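Long-range contacts in peptide methionine sulfoxide reductase MSRA (Corynebacterium diphtheriae, PDB 4D7L), which reduces methionine (S)-sulfoxide in proteins back to methionine, probably repairing oxidative damage, and is regenerated through thiol-disulfide exchange: residues 64-69 against 119-124; 78-83 against 129-134; 114-119 against 158-163; 165-170 against 196-201. One frame throughout, in Å; residues are numbered along the deposited sequence. Where two conformers were deposited one is given.

Contact 1: residues 64-69 against 119-124; sequences ETIYIG and VVYDPT. With PGE (triethylene glycol), chain K.
Glu64 and Tyr121 pair where strand 64-69 begins and strand 114-121 ends, two antiparallel strands in the mixed sheet of the MsrA domain. Their backbones bond both ways: Glu64 N gives to Tyr121 O at 2.9 Å, and Tyr121 N gives to Glu64 O at 2.8 Å. Two residues on, Ile66 and Val119 repeat this exchange, so both are hydrogen-bonded pairs. Thr65 and Val120 form the non-hydrogen-bonded pair between them. There, Thr65 CA approaches Val119 O at 3.3 Å in a CA-H...O contact.

The Glu64 side chain can be followed outward. Its CB lies over one face of the Tyr121 ring, 3.4 Å from Tyr121 CZ. CG runs beside the backbone N (chi1 -66°) and passes near Pro123 CG. The chain then stays extended, which carries CD to Pro123 CB at 3.8 Å. OE1 ends 2.6 Å from Tyr121 OH, a weak, unsettled hydrogen bond, while OE2 faces CB and CG of the proline. Carboxylate and phenol ring stand almost perpendicular, at 85°.

Ile66 and Val119 lie side by side on the same face of the sheet as Glu64, and Ile66 CG2 touches Val119 CB at 3.9 Å. On the other face, Thr65 OG1 hydrogen-bonds a triethylene glycol that probably came from the crystallisation liquor.

Helix 128-137 packs on the first face: Ile66 meets Phe128 and Val132, and Tyr121 meets Phe128 and Leu131. Strand 86-94 flanks strand 114-121, with Val120 bonded through its backbone to Val87 and Tyr88. Strand 158-161 flanks strand 64-69 through Tyr67 and Gly69.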
loop_
_atom_site.group_PDB
_atom_site.type_symbol
_atom_site.label_atom_id
_atom_site.label_comp_id
_atom_site.label_asym_id
_atom_site.label_seq_id
_atom_site.Cartn_x
_atom_site.Cartn_y
_atom_site.Cartn_z
ATOM N N GLU A 64 -5.378 2.141 -15.506
ATOM C CA GLU A 64 -4.403 2.985 -14.829
ATOM C C GLU A 64 -3.984 2.264 -13.554
ATOM O O GLU A 64 -4.673 1.328 -13.123
ATOM C CB GLU A 64 -4.997 4.366 -14.539
ATOM C CG GLU A 64 -5.294 5.185 -15.825
ATOM C CD GLU A 64 -6.042 6.524 -15.580
ATOM O OE1 GLU A 64 -6.366 6.866 -14.410
ATOM O OE2 GLU A 64 -6.319 7.238 -16.578
ATOM N N THR A 65 -2.870 2.694 -12.957
ATOM C CA THR A 65 -2.373 2.104 -11.715
ATOM C C THR A 65 -2.111 3.184 -10.670
ATOM O O THR A 65 -1.572 4.252 -10.994
ATOM C CB THR A 65 -1.069 1.316 -11.945
ATOM O OG1 THR A 65 -1.286 0.304 -12.934
ATOM C CG2 THR A 65 -0.599 0.659 -10.629
ATOM N N ILE A 66 -2.527 2.916 -9.431
ATOM C CA ILE A 66 -2.115 3.726 -8.285
ATOM C C ILE A 66 -1.600 2.798 -7.177
ATOM O O ILE A 66 -2.076 1.667 -7.021
ATOM C CB ILE A 66 -3.276 4.630 -7.780
ATOM C CG1 ILE A 66 -2.800 5.625 -6.706
ATOM C CG2 ILE A 66 -4.508 3.792 -7.339
ATOM C CD1 ILE A 66 -3.948 6.551 -6.202
ATOM N N TYR A 67 -0.598 3.264 -6.436
ATOM C CA TYR A 67 0.016 2.477 -5.374
ATOM C C TYR A 67 -0.347 3.072 -4.024
ATOM O O TYR A 67 -0.079 4.242 -3.766
ATOM C CB TYR A 67 1.545 2.438 -5.539
ATOM C CG TYR A 67 1.969 1.782 -6.826
ATOM C CD1 TYR A 67 2.103 2.532 -7.987
ATOM C CD2 TYR A 67 2.191 0.405 -6.896
ATOM C CE1 TYR A 67 2.475 1.942 -9.193
ATOM C CE2 TYR A 67 2.568 -0.196 -8.101
ATOM C CZ TYR A 67 2.706 0.585 -9.241
ATOM O OH TYR A 67 3.067 0.015 -10.428
ATOM N N ILE A 68 -0.946 2.263 -3.160
ATOM C CA ILE A 68 -1.536 2.778 -1.931
ATOM C C ILE A 68 -0.942 2.137 -0.701
ATOM O O ILE A 68 -0.899 0.898 -0.599
ATOM C CB ILE A 68 -3.062 2.524 -1.921
ATOM C CG1 ILE A 68 -3.714 3.204 -3.127
ATOM C CG2 ILE A 68 -3.699 2.996 -0.599
ATOM C CD1 ILE A 68 -3.563 4.685 -3.106
ATOM N N GLY A 69 -0.516 2.965 0.246
ATOM C CA GLY A 69 -0.058 2.449 1.527
ATOM C C GLY A 69 -0.919 2.969 2.665
ATOM O O GLY A 69 -0.951 4.174 2.926
ATOM N N VAL A 119 -2.929 -1.035 -7.129
ATOM C CA VAL A 119 -4.331 -0.995 -7.521
ATOM C C VAL A 119 -4.437 -0.658 -9.007
ATOM O O VAL A 119 -4.120 0.454 -9.432
ATOM C CB VAL A 119 -5.106 0.040 -6.704
ATOM C CG1 VAL A 119 -6.590 0.016 -7.082
ATOM C CG2 VAL A 119 -4.930 -0.236 -5.232
ATOM N N VAL A 120 -4.855 -1.630 -9.794
ATOM C CA VAL A 120 -5.048 -1.401 -11.210
ATOM C C VAL A 120 -6.530 -1.201 -11.474
ATOM O O VAL A 120 -7.334 -2.048 -11.110
ATOM C CB VAL A 120 -4.533 -2.569 -12.036
ATOM C CG1 VAL A 120 -4.708 -2.282 -13.517
ATOM C CG2 VAL A 120 -3.054 -2.828 -11.701
ATOM N N TYR A 121 -6.901 -0.102 -12.127
ATOM C CA TYR A 121 -8.327 0.209 -12.232
ATOM C C TYR A 121 -8.726 0.683 -13.619
ATOM O O TYR A 121 -7.900 1.156 -14.394
ATOM C CB TYR A 121 -8.721 1.263 -11.182
ATOM C CG TYR A 121 -8.023 2.596 -11.376
ATOM C CD1 TYR A 121 -6.729 2.798 -10.900
ATOM C CD2 TYR A 121 -8.651 3.644 -12.042
ATOM C CE1 TYR A 121 -6.081 4.008 -11.073
ATOM C CE2 TYR A 121 -8.004 4.860 -12.229
ATOM C CZ TYR A 121 -6.725 5.035 -11.737
ATOM O OH TYR A 121 -6.084 6.235 -11.934
ATOM N N ASP A 122 -10.017 0.531 -13.909
ATOM C CA ASP A 122 -10.635 1.020 -15.129
ATOM C C ASP A 122 -11.126 2.440 -14.869
ATOM O O ASP A 122 -12.097 2.630 -14.130
ATOM C CB ASP A 122 -11.815 0.121 -15.532
ATOM C CG ASP A 122 -12.511 0.583 -16.824
ATOM O OD1 ASP A 122 -12.282 1.728 -17.293
ATOM O OD2 ASP A 122 -13.328 -0.202 -17.344
ATOM N N PRO A 123 -10.472 3.437 -15.481
ATOM C CA PRO A 123 -10.801 4.836 -15.185
ATOM C C PRO A 123 -12.171 5.247 -15.703
ATOM O O PRO A 123 -12.648 6.316 -15.341
ATOM C CB PRO A 123 -9.678 5.623 -15.887
ATOM C CG PRO A 123 -9.207 4.732 -16.949
ATOM C CD PRO A 123 -9.361 3.320 -16.439
ATOM N N THR A 124 -12.813 4.413 -16.508
ATOM C CA THR A 124 -14.170 4.727 -16.928
ATOM C C THR A 124 -15.163 4.255 -15.877
ATOM O O THR A 124 -16.340 4.581 -15.957
ATOM C CB THR A 124 -14.543 4.086 -18.282
ATOM O OG1 THR A 124 -14.595 2.659 -18.135
ATOM C CG2 THR A 124 -13.531 4.454 -19.373
HETATM C C1 PGE K . -0.699 1.248 -16.253
HETATM O O1 PGE K . -1.819 0.580 -15.697
HETATM C C2 PGE K . -0.233 2.325 -15.289
HETATM O O2 PGE K . 1.091 2.727 -15.579
#

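Contact 2: residues 78-83 against 129-134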
loop_
_atom_site.group_PDB
_atom_site.type_symbol
_atom_site.label_atom_id
_atom_site.label_comp_id
_atom_site.label_asym_id
_atom_site.label_seq_id
_atom_site.Cartn_x
_atom_site.Cartn_y
_atom_site.Cartn_z
ATOM N N LYS A 78 -7.776 -6.307 0.237
ATOM C CA LYS A 78 -9.178 -6.757 0.180
ATOM C C LYS A 78 -10.107 -5.568 -0.069
ATOM O O LYS A 78 -11.035 -5.646 -0.887
ATOM C CB LYS A 78 -9.552 -7.508 1.471
ATOM C CG LYS A 78 -11.005 -8.063 1.542
ATOM C CD LYS A 78 -11.137 -8.924 2.814
ATOM C CE LYS A 78 -12.567 -9.355 3.176
ATOM N NZ LYS A 78 -13.473 -9.590 2.035
ATOM N N LEU A 79 -9.849 -4.468 0.631
ATOM C CA LEU A 79 -10.628 -3.238 0.457
ATOM C C LEU A 79 -10.667 -2.818 -1.003
ATOM O O LEU A 79 -11.724 -2.469 -1.560
ATOM C CB LEU A 79 -10.012 -2.107 1.294
ATOM C CG LEU A 79 -10.691 -0.746 1.125
ATOM C CD1 LEU A 79 -12.023 -0.751 1.892
ATOM C CD2 LEU A 79 -9.774 0.371 1.574
ATOM N N PHE A 80 -9.508 -2.864 -1.642
ATOM C CA PHE A 80 -9.466 -2.400 -3.023
ATOM C C PHE A 80 -9.928 -3.430 -4.051
ATOM O O PHE A 80 -10.604 -3.040 -5.013
ATOM C CB PHE A 80 -8.056 -1.881 -3.352
ATOM C CG PHE A 80 -7.796 -0.532 -2.750
ATOM C CD1 PHE A 80 -8.439 0.587 -3.271
ATOM C CD2 PHE A 80 -6.982 -0.386 -1.631
ATOM C CE1 PHE A 80 -8.261 1.844 -2.699
ATOM C CE2 PHE A 80 -6.776 0.880 -1.052
ATOM C CZ PHE A 80 -7.425 1.993 -1.582
ATOM N N TRP A 81 -9.659 -4.730 -3.871
ATOM C CA TRP A 81 -10.141 -5.651 -4.916
ATOM C C TRP A 81 -11.661 -5.739 -4.876
ATOM O O TRP A 81 -12.287 -6.120 -5.862
ATOM C CB TRP A 81 -9.505 -7.074 -4.859
ATOM C CG TRP A 81 -10.029 -8.057 -3.835
ATOM C CD1 TRP A 81 -11.302 -8.580 -3.737
ATOM C CD2 TRP A 81 -9.241 -8.741 -2.857
ATOM N NE1 TRP A 81 -11.359 -9.495 -2.691
ATOM C CE2 TRP A 81 -10.101 -9.616 -2.147
ATOM C CE3 TRP A 81 -7.880 -8.681 -2.498
ATOM C CZ2 TRP A 81 -9.650 -10.416 -1.084
ATOM C CZ3 TRP A 81 -7.428 -9.470 -1.435
ATOM C CH2 TRP A 81 -8.310 -10.340 -0.749
ATOM N N GLU A 82 -12.257 -5.373 -3.748
ATOM C CA GLU A 82 -13.722 -5.353 -3.652
ATOM C C GLU A 82 -14.340 -4.045 -4.134
ATOM O O GLU A 82 -15.556 -3.894 -4.139
ATOM C CB GLU A 82 -14.151 -5.640 -2.209
ATOM C CG GLU A 82 -13.872 -7.120 -1.847
ATOM C CD GLU A 82 -14.315 -7.519 -0.447
ATOM O OE1 GLU A 82 -14.635 -6.621 0.369
ATOM O OE2 GLU A 82 -14.309 -8.744 -0.169
ATOM N N THR A 83 -13.512 -3.112 -4.577
ATOM C CA THR A 83 -14.030 -1.833 -5.064
ATOM C C THR A 83 -14.448 -1.885 -6.523
ATOM O O THR A 83 -13.653 -2.284 -7.361
ATOM C CB THR A 83 -12.973 -0.739 -4.907
ATOM O OG1 THR A 83 -12.634 -0.626 -3.526
ATOM C CG2 THR A 83 -13.511 0.597 -5.416
ATOM N N ASP A 129 -9.196 10.128 -8.411
ATOM C CA ASP A 129 -9.681 10.938 -7.294
ATOM C C ASP A 129 -10.460 10.072 -6.289
ATOM O O ASP A 129 -10.254 10.177 -5.088
ATOM C CB ASP A 129 -10.595 12.060 -7.805
ATOM C CG ASP A 129 -9.867 13.086 -8.672
ATOM O OD1 ASP A 129 -8.616 13.051 -8.773
ATOM O OD2 ASP A 129 -10.566 13.897 -9.312
ATOM N N GLU A 130 -11.355 9.228 -6.798
ATOM C CA GLU A 130 -12.168 8.375 -5.930
ATOM C C GLU A 130 -11.323 7.385 -5.138
ATOM O O GLU A 130 -11.623 7.084 -3.977
ATOM C CB GLU A 130 -13.216 7.623 -6.764
ATOM C CG GLU A 130 -14.311 8.555 -7.279
ATOM C CD GLU A 130 -15.371 7.854 -8.121
ATOM O OE1 GLU A 130 -15.025 7.010 -8.973
ATOM O OE2 GLU A 130 -16.560 8.178 -7.941
ATOM N N LEU A 131 -10.273 6.862 -5.763
ATOM C CA LEU A 131 -9.422 5.890 -5.082
ATOM C C LEU A 131 -8.578 6.579 -4.008
ATOM O O LEU A 131 -8.327 6.002 -2.946
ATOM C CB LEU A 131 -8.526 5.149 -6.099
ATOM C CG LEU A 131 -9.303 4.203 -7.042
ATOM C CD1 LEU A 131 -8.390 3.656 -8.111
ATOM C CD2 LEU A 131 -9.895 3.042 -6.232
ATOM N N VAL A 132 -8.126 7.802 -4.276
ATOM C CA VAL A 132 -7.402 8.536 -3.228
ATOM C C VAL A 132 -8.311 8.789 -2.029
ATOM O O VAL A 132 -7.915 8.589 -0.869
ATOM C CB VAL A 132 -6.814 9.886 -3.752
ATOM C CG1 VAL A 132 -6.255 10.722 -2.598
ATOM C CG2 VAL A 132 -5.712 9.631 -4.796
ATOM N N VAL A 133 -9.542 9.202 -2.299
ATOM C CA VAL A 133 -10.503 9.464 -1.218
ATOM C C VAL A 133 -10.778 8.180 -0.436
ATOM O O VAL A 133 -10.810 8.182 0.808
ATOM C CB VAL A 133 -11.831 10.049 -1.770
ATOM C CG1 VAL A 133 -12.936 10.005 -0.710
ATOM C CG2 VAL A 133 -11.615 11.480 -2.271
ATOM N N LYS A 134 -10.939 7.071 -1.156
ATOM C CA LYS A 134 -11.204 5.800 -0.489
ATOM C C LYS A 134 -10.054 5.420 0.441
ATOM O O LYS A 134 -10.276 4.993 1.567
ATOM C CB LYS A 134 -11.426 4.679 -1.500
ATOM C CG LYS A 134 -11.990 3.428 -0.840
ATOM C CD LYS A 134 -12.272 2.360 -1.861
ATOM C CE LYS A 134 -13.750 2.094 -1.991
ATOM N NZ LYS A 134 -14.215 1.092 -0.992
HETATM O O HOH W 1 -14.369 -2.005 -0.616
#
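Phe80 and Leu131 meet between two helices, 73-81 and 128-137, that pack on one face of the mixed beta sheet of the alpha/beta MsrA fold. Each helix follows a central strand of that sheet. The CA atoms of Phe80 and Leu131 are 8.5 Å apart, so side chains make the contact.

The methyl CD2 of Leu131 comes to the edge of the Phe80 ring, near its plane, 4.1 Å from CE1. Leu79 CD2 lies over one face of the same ring, toward its rim. Toward the sheet, Phe80 reaches Ile68 and Val119, and Leu131 reaches Ile66 and Tyr121, so the pair continues into it.

Lys134 spans the rest of the gap. Its chain leaves the helix extended and then bends at its last two torsions (chi3 -113°, chi4 -86°). It runs antiparallel alongside Phe80 and Thr83, with CD 4.1 Å from Phe80 CE1. Its CE packs against Thr83 OG1 at 3.3 Å. That hydroxyl gives its proton to Leu79 O at 2.8 Å, which ties the loop residue Thr83 to the helix before it. A water also donates to Leu79 O at 2.8 Å and accepts a weak bond from Lys134 NZ at 3.1 Å.

Contact 3: residues 114-119 against 158-163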
loop_
_atom_site.group_PDB
_atom_site.type_symbol
_atom_site.label_atom_id
_atom_site.label_comp_id
_atom_site.label_asym_id
_atom_site.label_seq_id
_atom_site.Cartn_x
_atom_site.Cartn_y
_atom_site.Cartn_z
ATOM N N THR A 114 7.463 0.805 2.377
ATOM C CA THR A 114 6.211 0.680 3.107
ATOM C C THR A 114 5.360 -0.377 2.406
ATOM O O THR A 114 5.564 -0.687 1.225
ATOM C CB THR A 114 5.458 2.021 3.229
ATOM O OG1 THR A 114 4.472 1.918 4.267
ATOM C CG2 THR A 114 4.780 2.409 1.908
ATOM N N GLU A 115 4.429 -0.951 3.158
ATOM C CA GLU A 115 3.540 -1.985 2.643
ATOM C C GLU A 115 2.532 -1.340 1.708
ATOM O O GLU A 115 1.776 -0.456 2.117
ATOM C CB GLU A 115 2.837 -2.730 3.780
ATOM C CG GLU A 115 3.814 -3.605 4.575
ATOM C CD GLU A 115 3.125 -4.568 5.541
ATOM O OE1 GLU A 115 1.870 -4.614 5.587
ATOM O OE2 GLU A 115 3.864 -5.266 6.271
ATOM N N ILE A 116 2.534 -1.807 0.467
ATOM C CA ILE A 116 1.808 -1.168 -0.629
ATOM C C ILE A 116 0.849 -2.120 -1.303
ATOM O O ILE A 116 1.180 -3.293 -1.513
ATOM C CB ILE A 116 2.795 -0.633 -1.698
ATOM C CG1 ILE A 116 3.577 0.558 -1.131
ATOM C CG2 ILE A 116 2.079 -0.268 -3.028
ATOM C CD1 ILE A 116 2.702 1.819 -0.902
ATOM N N VAL A 117 -0.326 -1.598 -1.653
ATOM C CA VAL A 117 -1.244 -2.258 -2.559
ATOM C C VAL A 117 -1.137 -1.626 -3.935
ATOM O O VAL A 117 -1.314 -0.410 -4.080
ATOM C CB VAL A 117 -2.710 -2.143 -2.096
ATOM C CG1 VAL A 117 -3.655 -2.903 -3.077
ATOM C CG2 VAL A 117 -2.881 -2.672 -0.681
ATOM N N GLU A 118 -0.798 -2.449 -4.920
ATOM C CA GLU A 118 -0.871 -2.073 -6.324
ATOM C C GLU A 118 -2.342 -2.158 -6.734
ATOM O O GLU A 118 -2.939 -3.222 -6.647
ATOM C CB GLU A 118 -0.027 -3.015 -7.176
ATOM C CG GLU A 118 -0.204 -2.801 -8.698
ATOM C CD GLU A 118 0.461 -3.879 -9.538
ATOM O OE1 GLU A 118 0.617 -5.031 -9.061
ATOM O OE2 GLU A 118 0.819 -3.573 -10.695
ATOM N N VAL A 119 -2.929 -1.035 -7.129
ATOM C CA VAL A 119 -4.331 -0.995 -7.521
ATOM C C VAL A 119 -4.437 -0.658 -9.007
ATOM O O VAL A 119 -4.120 0.454 -9.432
ATOM C CB VAL A 119 -5.106 0.040 -6.704
ATOM C CG1 VAL A 119 -6.590 0.016 -7.082
ATOM C CG2 VAL A 119 -4.930 -0.236 -5.232
ATOM N N ALA A 158 1.007 6.265 2.366
ATOM C CA ALA A 158 1.649 6.664 1.108
ATOM C C ALA A 158 0.715 6.567 -0.092
ATOM O O ALA A 158 -0.219 5.750 -0.120
ATOM C CB ALA A 158 2.928 5.823 0.845
ATOM N N ILE A 159 0.975 7.425 -1.073
ATOM C CA ILE A 159 0.397 7.298 -2.407
ATOM C C ILE A 159 1.531 7.468 -3.412
ATOM O O ILE A 159 2.144 8.541 -3.485
ATOM C CB ILE A 159 -0.693 8.345 -2.692
ATOM C CG1 ILE A 159 -1.839 8.233 -1.681
ATOM C CG2 ILE A 159 -1.245 8.163 -4.126
ATOM C CD1 ILE A 159 -2.811 9.413 -1.728
ATOM N N TYR A 160 1.833 6.422 -4.180
ATOM C CA TYR A 160 2.825 6.569 -5.256
ATOM C C TYR A 160 2.117 6.485 -6.598
ATOM O O TYR A 160 1.280 5.621 -6.805
ATOM C CB TYR A 160 3.922 5.498 -5.163
ATOM C CG TYR A 160 4.594 5.433 -3.789
ATOM C CD1 TYR A 160 5.045 6.592 -3.156
ATOM C CD2 TYR A 160 4.760 4.214 -3.133
ATOM C CE1 TYR A 160 5.657 6.541 -1.881
ATOM C CE2 TYR A 160 5.361 4.150 -1.870
ATOM C CZ TYR A 160 5.799 5.310 -1.262
ATOM O OH TYR A 160 6.373 5.240 -0.034
ATOM N N THR A 161 2.445 7.391 -7.510
ATOM C CA THR A 161 1.719 7.459 -8.771
ATOM C C THR A 161 2.516 6.905 -9.963
ATOM O O THR A 161 3.737 6.732 -9.903
ATOM C CB THR A 161 1.290 8.902 -9.060
ATOM O OG1 THR A 161 2.447 9.746 -9.102
ATOM C CG2 THR A 161 0.345 9.397 -7.971
ATOM N N ALA A 162 1.809 6.584 -11.038
ATOM C CA ALA A 162 2.433 5.941 -12.186
ATOM C C ALA A 162 1.837 6.442 -13.499
ATOM O O ALA A 162 0.809 7.125 -13.516
ATOM C CB ALA A 162 2.281 4.418 -12.089
ATOM N N GLY A 163 2.467 6.073 -14.603
ATOM C CA GLY A 163 1.942 6.427 -15.913
ATOM C C GLY A 163 2.503 7.723 -16.453
ATOM O O GLY A 163 3.337 8.367 -15.816
#
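Ile116 CD1 packs against the ring of Tyr160, 3.7 Å from CE2 and 3.9 Å from CD2, and comes in obliquely to it. The two side chains cross at about a right angle. Ile116 CG1 is beside the backbone N (chi1 -69°), and its outer methyl extends from there to the ring. This is the tight part of the contact.

The remainder is looser. In one of two conformers of Thr114, and so less certainly, CG2 touches Ala158 CB at 4.0 Å and Tyr160 OH at 3.8 Å. Ile116 CD1 is 4.4 Å from Ala158 CB, at the limit of contact. All four touching residues are buried, so the loose part is not a solvent-facing one. Strand 64-69 runs between strands 114-119 and 158-161, whose axes pass 8.6 Å apart at 49°. Side chains meet across it, on the face that also carries Tyr67, and Ile116 CD1 passes close to Gly69.

The polar ends are held elsewhere: Tyr160 OH bonds Glu195 OE2, and Thr114 OG1 bonds the carbonyl of Arg156. The contact is thus methyl groups against a ring and a methyl, and it depends on apolar burial, not on hydrogen bonds between the segments.

Contact 4: residues 165-170 against 196-201. With PGE (triethylene glycol), chain L.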
loop_
_atom_site.group_PDB
_atom_site.type_symbol
_atom_site.label_atom_id
_atom_site.label_comp_id
_atom_site.label_asym_id
_atom_site.label_seq_id
_atom_site.Cartn_x
_atom_site.Cartn_y
_atom_site.Cartn_z
ATOM N N ASN A 165 1.308 10.627 -16.806
ATOM C CA ASN A 165 0.983 11.833 -16.062
ATOM C C ASN A 165 1.278 11.687 -14.572
ATOM O O ASN A 165 0.619 12.325 -13.757
ATOM C CB ASN A 165 -0.480 12.219 -16.281
ATOM C CG ASN A 165 -0.758 12.603 -17.715
ATOM O OD1 ASN A 165 -1.167 11.776 -18.518
ATOM N ND2 ASN A 165 -0.514 13.859 -18.046
ATOM N N ALA A 166 2.266 10.855 -14.222
ATOM C CA ALA A 166 2.518 10.517 -12.806
ATOM C C ALA A 166 2.747 11.742 -11.909
ATOM O O ALA A 166 2.244 11.788 -10.783
ATOM C CB ALA A 166 3.724 9.560 -12.688
ATOM N N GLU A 167 3.495 12.738 -12.379
ATOM C CA GLU A 167 3.732 13.906 -11.530
ATOM C C GLU A 167 2.472 14.764 -11.398
ATOM O O GLU A 167 2.205 15.309 -10.329
ATOM C CB GLU A 167 4.905 14.747 -12.054
ATOM C CG GLU A 167 5.139 16.050 -11.271
ATOM C CD GLU A 167 5.190 15.853 -9.750
ATOM O OE1 GLU A 167 5.832 14.887 -9.276
ATOM O OE2 GLU A 167 4.574 16.666 -9.025
ATOM N N GLN A 168 1.691 14.879 -12.471
ATOM C CA GLN A 168 0.418 15.578 -12.381
ATOM C C GLN A 168 -0.545 14.849 -11.438
ATOM O O GLN A 168 -1.270 15.490 -10.657
ATOM C CB GLN A 168 -0.236 15.726 -13.763
ATOM C CG GLN A 168 0.500 16.655 -14.716
ATOM C CD GLN A 168 1.807 16.064 -15.267
ATOM O OE1 GLN A 168 2.091 14.868 -15.115
ATOM N NE2 GLN A 168 2.614 16.914 -15.904
ATOM N N GLN A 169 -0.565 13.517 -11.511
ATOM C CA GLN A 169 -1.408 12.742 -10.604
ATOM C C GLN A 169 -0.932 12.907 -9.150
ATOM O O GLN A 169 -1.746 12.986 -8.226
ATOM C CB GLN A 169 -1.411 11.269 -11.009
ATOM C CG GLN A 169 -1.981 11.020 -12.409
ATOM C CD GLN A 169 -3.493 11.022 -12.463
ATOM O OE1 GLN A 169 -4.136 12.063 -12.319
ATOM N NE2 GLN A 169 -4.073 9.843 -12.678
ATOM N N ALA A 170 0.383 12.964 -8.934
ATOM C CA ALA A 170 0.887 13.202 -7.575
ATOM C C ALA A 170 0.394 14.562 -7.062
ATOM O O ALA A 170 -0.072 14.697 -5.928
ATOM C CB ALA A 170 2.400 13.140 -7.541
ATOM N N ILE A 196 3.624 11.408 -0.683
ATOM C CA ILE A 196 3.032 11.373 -2.013
ATOM C C ILE A 196 4.064 11.756 -3.075
ATOM O O ILE A 196 4.634 12.848 -3.017
ATOM C CB ILE A 196 1.820 12.339 -2.138
ATOM C CG1 ILE A 196 0.740 12.030 -1.095
ATOM C CG2 ILE A 196 1.224 12.268 -3.544
ATOM C CD1 ILE A 196 -0.356 13.123 -1.048
ATOM N N LEU A 197 4.316 10.863 -4.027
ATOM C CA LEU A 197 5.274 11.137 -5.115
ATOM C C LEU A 197 5.159 10.065 -6.198
ATOM O O LEU A 197 4.600 9.001 -5.958
ATOM C CB LEU A 197 6.716 11.209 -4.575
ATOM C CG LEU A 197 7.325 9.955 -3.942
ATOM C CD1 LEU A 197 8.848 10.060 -3.897
ATOM C CD2 LEU A 197 6.792 9.731 -2.522
ATOM N N PRO A 198 5.684 10.340 -7.396
ATOM C CA PRO A 198 5.686 9.280 -8.413
ATOM C C PRO A 198 6.476 8.064 -7.917
ATOM O O PRO A 198 7.478 8.260 -7.238
ATOM C CB PRO A 198 6.379 9.937 -9.605
ATOM C CG PRO A 198 6.116 11.442 -9.405
ATOM C CD PRO A 198 6.120 11.649 -7.931
ATOM N N LEU A 199 6.015 6.851 -8.216
ATOM C CA LEU A 199 6.763 5.637 -7.884
ATOM C C LEU A 199 8.195 5.729 -8.398
ATOM O O LEU A 199 9.135 5.378 -7.700
ATOM C CB LEU A 199 6.084 4.406 -8.487
ATOM C CG LEU A 199 6.797 3.065 -8.268
ATOM C CD1 LEU A 199 6.744 2.732 -6.773
ATOM C CD2 LEU A 199 6.121 1.977 -9.089
ATOM N N ALA A 200 8.349 6.240 -9.611
ATOM C CA ALA A 200 9.674 6.331 -10.234
ATOM C C ALA A 200 10.604 7.275 -9.485
ATOM O O ALA A 200 11.823 7.239 -9.687
ATOM C CB ALA A 200 9.546 6.775 -11.693
ATOM N N SER A 201 10.035 8.142 -8.649
ATOM C CA SER A 201 10.831 9.108 -7.882
ATOM C C SER A 201 11.156 8.638 -6.466
ATOM O O SER A 201 11.839 9.349 -5.720
ATOM C CB SER A 201 10.116 10.455 -7.842
ATOM O OG SER A 201 10.084 11.009 -9.155
HETATM C C1 PGE L . 10.150 14.453 -9.659
HETATM O O1 PGE L . 9.094 13.542 -9.404
HETATM C C2 PGE L . 11.460 13.872 -9.163
HETATM O O2 PGE L . 11.434 13.825 -7.747
#
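Pro198 packs against the first turns of helix 166-186, within the beta-alpha-beta unit of strand 158-161, helix 166-186 and strand 195-198. Helix residues 166-170 and strand residues 196-198 run nearly antiparallel, at 171°, and their axes come within 7.2 Å. The small side chains of Ala166 and Ala170 are consistent with this close approach.

Both alanine methyls point toward the strand. They lie one helical turn apart and meet different parts of the proline ring. Ala166 CB faces Pro198 CB at 4.1 Å, and Ala170 CB faces Pro198 CD at 4.0 Å. Ala170 also borders Ile196, whose CG2 lies 3.6 Å from the carbonyl O of Ala170.

Glu167 crosses the proline obliquely. Its CG is anti to the backbone N (chi1 175°), and the chain then bends at chi2 (49°). In the conformer given, one of two, this bend brings OE1 to Pro198 CG and CD, each at 3.5 Å. Arg174 has a long, weak ion pair with OE2 and also bonds the carbonyl of Ile196, so it links helix and strand a turn further on.

No hydrogen bond joins the two segments directly. Strand 158-161 lies alongside: Thr161 OG1 bonds the carbonyl of Ala166, and Thr161 also bonds the backbone of Leu197 and Leu199. The outer end of the contact carries a triethylene glycol, probably from the crystallisation liquor. Its O1 hydrogen-bonds Ser201 OG at 2.7 Å and lies 3.6 Å from Pro198 CG.

Overall arrangement
Contacts 1, 3 and 4 all involve one mixed sheet, and contact 2 lies on it. Contacts 1 and 2 have centres about 8 Å apart and join through Tyr121 CD1 and Leu131 CD1, 3.4 Å apart. Contact 3 shares strand 114-121 with contact 1, and Ile68 O probably accepts from Val117 N at 2.8 Å. Contacts 3 and 4 meet at Thr161 and Leu199. Contacts 2 and 4 do not touch; their centres are about 18 Å apart. Cys72, the predicted catalytic residue, is in a disulfide with Cys226. Its side chain lies about 10, about 11 and about 12 Å from the side chains of Thr114, Leu79 and Ile68, respectively. Contact 4 lies away from that site.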